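Local structure of mucus binding proteinn (Lactobacillus reuteri, 4MT5) at residues E36-Y41 with Y66-K71; Y95-E98 with T102-P105. The protein probably helps lactobacilli adhere to gastrointestinal mucus by binding mucin, this chain being one repeat (Mub-RV) of a larger cell-wall-anchored surface protein. All blocks are in the same frame, centred on the assembly; numbering follows the deposited sequence.

Interaction 1 of 2, residues E36-Y41 with Y66-K71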
# COMPACT_ATOMS: atom_id res chain seq x y z
N GLU A 36 -19.72 -21.03 -15.03
CA GLU A 36 -18.59 -21.69 -14.41
C GLU A 36 -17.26 -20.97 -14.61
O GLU A 36 -16.47 -20.83 -13.67
CB GLU A 36 -18.48 -23.14 -14.90
CG GLU A 36 -17.71 -24.02 -13.93
CD GLU A 36 -18.33 -24.01 -12.52
OE1 GLU A 36 -19.59 -23.92 -12.40
OE2 GLU A 36 -17.54 -24.08 -11.55
N GLY A 37 -17.00 -20.52 -15.83
CA GLY A 37 -15.78 -19.81 -16.11
C GLY A 37 -15.66 -18.54 -15.28
O GLY A 37 -14.62 -18.30 -14.63
N ILE A 38 -16.71 -17.73 -15.31
CA ILE A 38 -16.71 -16.47 -14.56
C ILE A 38 -16.52 -16.71 -13.06
O ILE A 38 -15.77 -15.99 -12.39
CB ILE A 38 -17.98 -15.65 -14.82
CG1 ILE A 38 -18.01 -15.17 -16.26
CG2 ILE A 38 -18.03 -14.45 -13.93
CD1 ILE A 38 -19.29 -14.48 -16.63
N LYS A 39 -17.18 -17.75 -12.54
CA LYS A 39 -16.98 -18.15 -11.16
C LYS A 39 -15.50 -18.45 -10.87
O LYS A 39 -14.96 -18.00 -9.87
CB LYS A 39 -17.85 -19.37 -10.84
CG LYS A 39 -18.16 -19.55 -9.37
CD LYS A 39 -17.61 -20.86 -8.83
CE LYS A 39 -18.49 -21.40 -7.72
NZ LYS A 39 -19.84 -21.78 -8.24
N LYS A 40 -14.85 -19.19 -11.77
CA LYS A 40 -13.47 -19.63 -11.56
C LYS A 40 -12.51 -18.46 -11.54
O LYS A 40 -11.56 -18.45 -10.76
CB LYS A 40 -13.03 -20.63 -12.63
CG LYS A 40 -13.61 -22.04 -12.48
CD LYS A 40 -12.92 -22.82 -11.36
CE LYS A 40 -13.43 -24.27 -11.30
NZ LYS A 40 -14.93 -24.33 -11.34
N TYR A 41 -12.74 -17.46 -12.39
CA TYR A 41 -11.82 -16.33 -12.44
C TYR A 41 -12.04 -15.30 -11.35
O TYR A 41 -11.11 -14.60 -10.95
CB TYR A 41 -11.78 -15.70 -13.84
CG TYR A 41 -11.08 -16.60 -14.81
CD1 TYR A 41 -9.70 -16.82 -14.72
CD2 TYR A 41 -11.79 -17.29 -15.78
CE1 TYR A 41 -9.06 -17.68 -15.58
CE2 TYR A 41 -11.16 -18.16 -16.65
CZ TYR A 41 -9.80 -18.35 -16.55
OH TYR A 41 -9.19 -19.21 -17.43
N TYR A 66 -17.35 -14.95 -29.16
CA TYR A 66 -17.97 -14.14 -28.13
C TYR A 66 -16.94 -13.89 -27.02
O TYR A 66 -16.17 -14.78 -26.67
CB TYR A 66 -19.20 -14.86 -27.59
CG TYR A 66 -20.24 -15.19 -28.63
CD1 TYR A 66 -21.29 -14.31 -28.91
CD2 TYR A 66 -20.20 -16.39 -29.34
CE1 TYR A 66 -22.26 -14.62 -29.86
CE2 TYR A 66 -21.18 -16.70 -30.29
CZ TYR A 66 -22.20 -15.80 -30.54
OH TYR A 66 -23.14 -16.10 -31.47
N GLU A 67 -16.92 -12.67 -26.49
CA GLU A 67 -15.89 -12.29 -25.52
C GLU A 67 -16.42 -12.06 -24.09
O GLU A 67 -17.47 -11.48 -23.88
CB GLU A 67 -15.10 -11.06 -26.01
CG GLU A 67 -14.19 -11.31 -27.24
CD GLU A 67 -13.42 -10.05 -27.68
OE1 GLU A 67 -13.90 -8.93 -27.38
OE2 GLU A 67 -12.34 -10.17 -28.33
N VAL A 68 -15.68 -12.56 -23.12
CA VAL A 68 -15.99 -12.26 -21.72
C VAL A 68 -14.82 -11.47 -21.17
O VAL A 68 -13.72 -12.01 -21.08
CB VAL A 68 -16.20 -13.56 -20.88
CG1 VAL A 68 -16.50 -13.22 -19.44
CG2 VAL A 68 -17.34 -14.40 -21.45
N HIS A 69 -15.01 -10.20 -20.84
CA HIS A 69 -13.87 -9.39 -20.37
C HIS A 69 -13.77 -9.30 -18.83
O HIS A 69 -14.78 -9.21 -18.13
CB HIS A 69 -13.86 -7.99 -21.03
CG HIS A 69 -13.57 -8.01 -22.50
ND1 HIS A 69 -12.28 -8.02 -23.01
CD2 HIS A 69 -14.39 -8.02 -23.58
CE1 HIS A 69 -12.32 -8.04 -24.33
NE2 HIS A 69 -13.59 -8.04 -24.70
N PHE A 70 -12.56 -9.35 -18.31
CA PHE A 70 -12.32 -9.20 -16.89
C PHE A 70 -11.28 -8.13 -16.69
O PHE A 70 -10.57 -7.79 -17.63
CB PHE A 70 -11.75 -10.47 -16.30
CG PHE A 70 -12.69 -11.63 -16.33
CD1 PHE A 70 -13.42 -11.97 -15.20
CD2 PHE A 70 -12.82 -12.40 -17.46
CE1 PHE A 70 -14.27 -13.05 -15.22
CE2 PHE A 70 -13.67 -13.47 -17.48
CZ PHE A 70 -14.39 -13.80 -16.36
N LYS A 71 -11.20 -7.60 -15.47
CA LYS A 71 -10.06 -6.78 -15.04
C LYS A 71 -9.59 -7.28 -13.69
O LYS A 71 -10.31 -8.02 -13.01
CB LYS A 71 -10.41 -5.30 -14.94
CG LYS A 71 -11.53 -5.00 -13.95
CD LYS A 71 -11.78 -3.51 -13.82
CE LYS A 71 -13.20 -3.22 -13.32
NZ LYS A 71 -13.43 -1.74 -13.30

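Interaction 2 of 2, residues Y95-E98 with T102-P105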
# COMPACT_ATOMS: atom_id res chain seq x y z
N TYR A 95 20.90 13.95 28.87
CA TYR A 95 21.49 15.01 29.66
C TYR A 95 22.45 14.44 30.72
O TYR A 95 22.01 13.84 31.70
CB TYR A 95 20.39 15.85 30.33
CG TYR A 95 19.38 16.48 29.38
CD1 TYR A 95 19.69 17.61 28.65
CD2 TYR A 95 18.10 15.94 29.24
CE1 TYR A 95 18.76 18.20 27.78
CE2 TYR A 95 17.16 16.51 28.38
CZ TYR A 95 17.50 17.64 27.66
OH TYR A 95 16.57 18.21 26.81
N VAL A 96 23.76 14.62 30.53
CA VAL A 96 24.75 14.01 31.42
C VAL A 96 25.73 14.99 32.07
O VAL A 96 25.46 16.19 32.12
CB VAL A 96 25.57 12.93 30.67
CG1 VAL A 96 24.67 11.81 30.21
CG2 VAL A 96 26.30 13.55 29.49
N ASP A 97 26.84 14.46 32.58
CA ASP A 97 27.95 15.28 33.11
C ASP A 97 29.33 14.82 32.61
O ASP A 97 29.44 14.22 31.54
CB ASP A 97 27.91 15.34 34.65
CG ASP A 97 28.07 13.98 35.32
OD1 ASP A 97 28.81 13.11 34.79
OD2 ASP A 97 27.47 13.78 36.40
N GLU A 98 30.37 15.09 33.39
CA GLU A 98 31.74 14.73 33.00
C GLU A 98 31.94 13.22 33.04
O GLU A 98 32.69 12.66 32.23
CB GLU A 98 32.75 15.40 33.92
CG GLU A 98 32.48 16.88 34.18
CD GLU A 98 32.76 17.75 32.97
OE1 GLU A 98 33.28 17.23 31.95
OE2 GLU A 98 32.45 18.96 33.04
N THR A 102 23.54 10.48 34.63
CA THR A 102 22.24 11.14 34.41
C THR A 102 22.00 12.38 35.30
O THR A 102 21.85 12.24 36.52
CB THR A 102 21.04 10.14 34.60
OG1 THR A 102 21.15 9.05 33.68
CG2 THR A 102 19.70 10.85 34.39
N VAL A 103 21.93 13.57 34.70
CA VAL A 103 21.65 14.80 35.45
C VAL A 103 20.23 15.34 35.26
O VAL A 103 19.71 16.07 36.11
CB VAL A 103 22.69 15.93 35.18
CG1 VAL A 103 24.09 15.46 35.51
CG2 VAL A 103 22.63 16.40 33.72
N GLN A 104 19.60 14.97 34.14
CA GLN A 104 18.21 15.32 33.84
C GLN A 104 17.57 14.18 33.03
O GLN A 104 18.26 13.56 32.21
CB GLN A 104 18.14 16.63 33.04
CG GLN A 104 18.37 17.92 33.85
CD GLN A 104 17.11 18.41 34.55
OE1 GLN A 104 16.35 19.19 33.99
NE2 GLN A 104 16.89 17.93 35.77
N PRO A 105 16.27 13.90 33.26
CA PRO A 105 15.59 12.83 32.50
C PRO A 105 15.61 13.10 31.00
O PRO A 105 15.59 14.25 30.59
CB PRO A 105 14.16 12.87 33.05
CG PRO A 105 14.00 14.22 33.66
CD PRO A 105 15.36 14.57 34.20
O HOH W 1 19.51 12.43 30.22

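Interaction 1 of 2, residues E36-Y41 with Y66-K71
Helix 36-41 packs alongside strand 66-71, running in nearly the same direction, with Ile38 and Tyr41 facing Val68 and Phe70; the two axes are 16° apart and approach to 10.7 Å, a spacing filled mainly by side chains; no hydrogen bond crosses. Phe70 contributes the most surface. Its side chain sets off toward the helix, and the ring receives the CB of Tyr41 over one face, a CH-pi contact with CB 4.3 Å from the ring centroid. Beyond that methylene the phenol swings away from the strand, CG being anti to its own carbonyl carbon (chi1 -71°), and the two rings end up oblique, their planes at 58°. Ile38 CG1 touches both strand residues, 3.9 Å from Phe70 CZ and 4.0 Å from Val68 CG1. The same CZ also meets the helix backbone, with Ile38 CA at the ring edge and in its plane. Val68 and Phe70, two positions apart, thus present one apolar side of the strand to the helix. Leu48 of strand 46-51 touches both Ile38 and Val68, Tyr8 of strand 2-10 touches Val68 and Phe70, and Tyr41 extends to Leu17 and Arg18 of strand 16-24, a helix-on-sheet packing consistent with the ubiquitin-like beta-grasp fold.

Interaction 2 of 2, residues Y95-E98 with T102-P105
Tyr95 and Val103 are joined by the one direct hydrogen bond between the segments: Val103 N donates to Tyr95 O at 3.0 Å, nearly straight at N-H...O (169°) though tilted 25° from the carbonyl plane. Val103 also packs on the tyrosine, its CG2 lying 4.1 Å from Tyr95 CB. That methyl, set between the backbone N and carbonyl carbon of its own residue (CG1 at chi1 -58°), has Val96 O as a neighbour, and CG1 has Asp97 OD2. Tyr95 CB also meets Gln104 CB at 3.6 Å, and the edge of the phenol ring faces backbone oxygens near its plane, with CD2 3.3 Å from Pro105 O. A water lies between Tyr95 N and Gln104 O and probably links them, though its distances are short. With an alanine in place of Tyr95 the ring is gone, which would probably open a gap beside Gln104 and Pro105 and against Pro150 and Val178. Farther out, Asp97 OD1 accepts a hydrogen bond from Gln101 N, a bond within the turn that joins the two segments, and the backbone of Val96 bonds to Val178 and Tyr180 of strand 174-182, whose Tyr180 also meets Val103. This is the connecting end of an antiparallel beta hairpin, strands 85-96 and 104-120, in the Muc B2-like domain, with strand 174-182 running parallel to its first arm.

Overall arrangement
From the N terminus, strands 2-10 and 16-24 come first, then helix 35-42. Interaction 1 closes a loop of 24 intervening residues, including strand 46-51, when strand 65-77 returns beneath that helix, tying helix to sheet within the mucin binding domain. Strand 65-77 is followed by strand 85-96, and interaction 2 closes a much shorter loop of three residues within the Muc B2-like domain. The two contacts are in series, neither nested nor crossed. Their centres are 69 Å apart, on opposite sides of the chain's centre, and their nearest atoms about 54 Å apart. The connection is indirect: strand 104-120 pairs with both 65-77 and 85-96, carrying one sheet between the two domains of this elongated repeat.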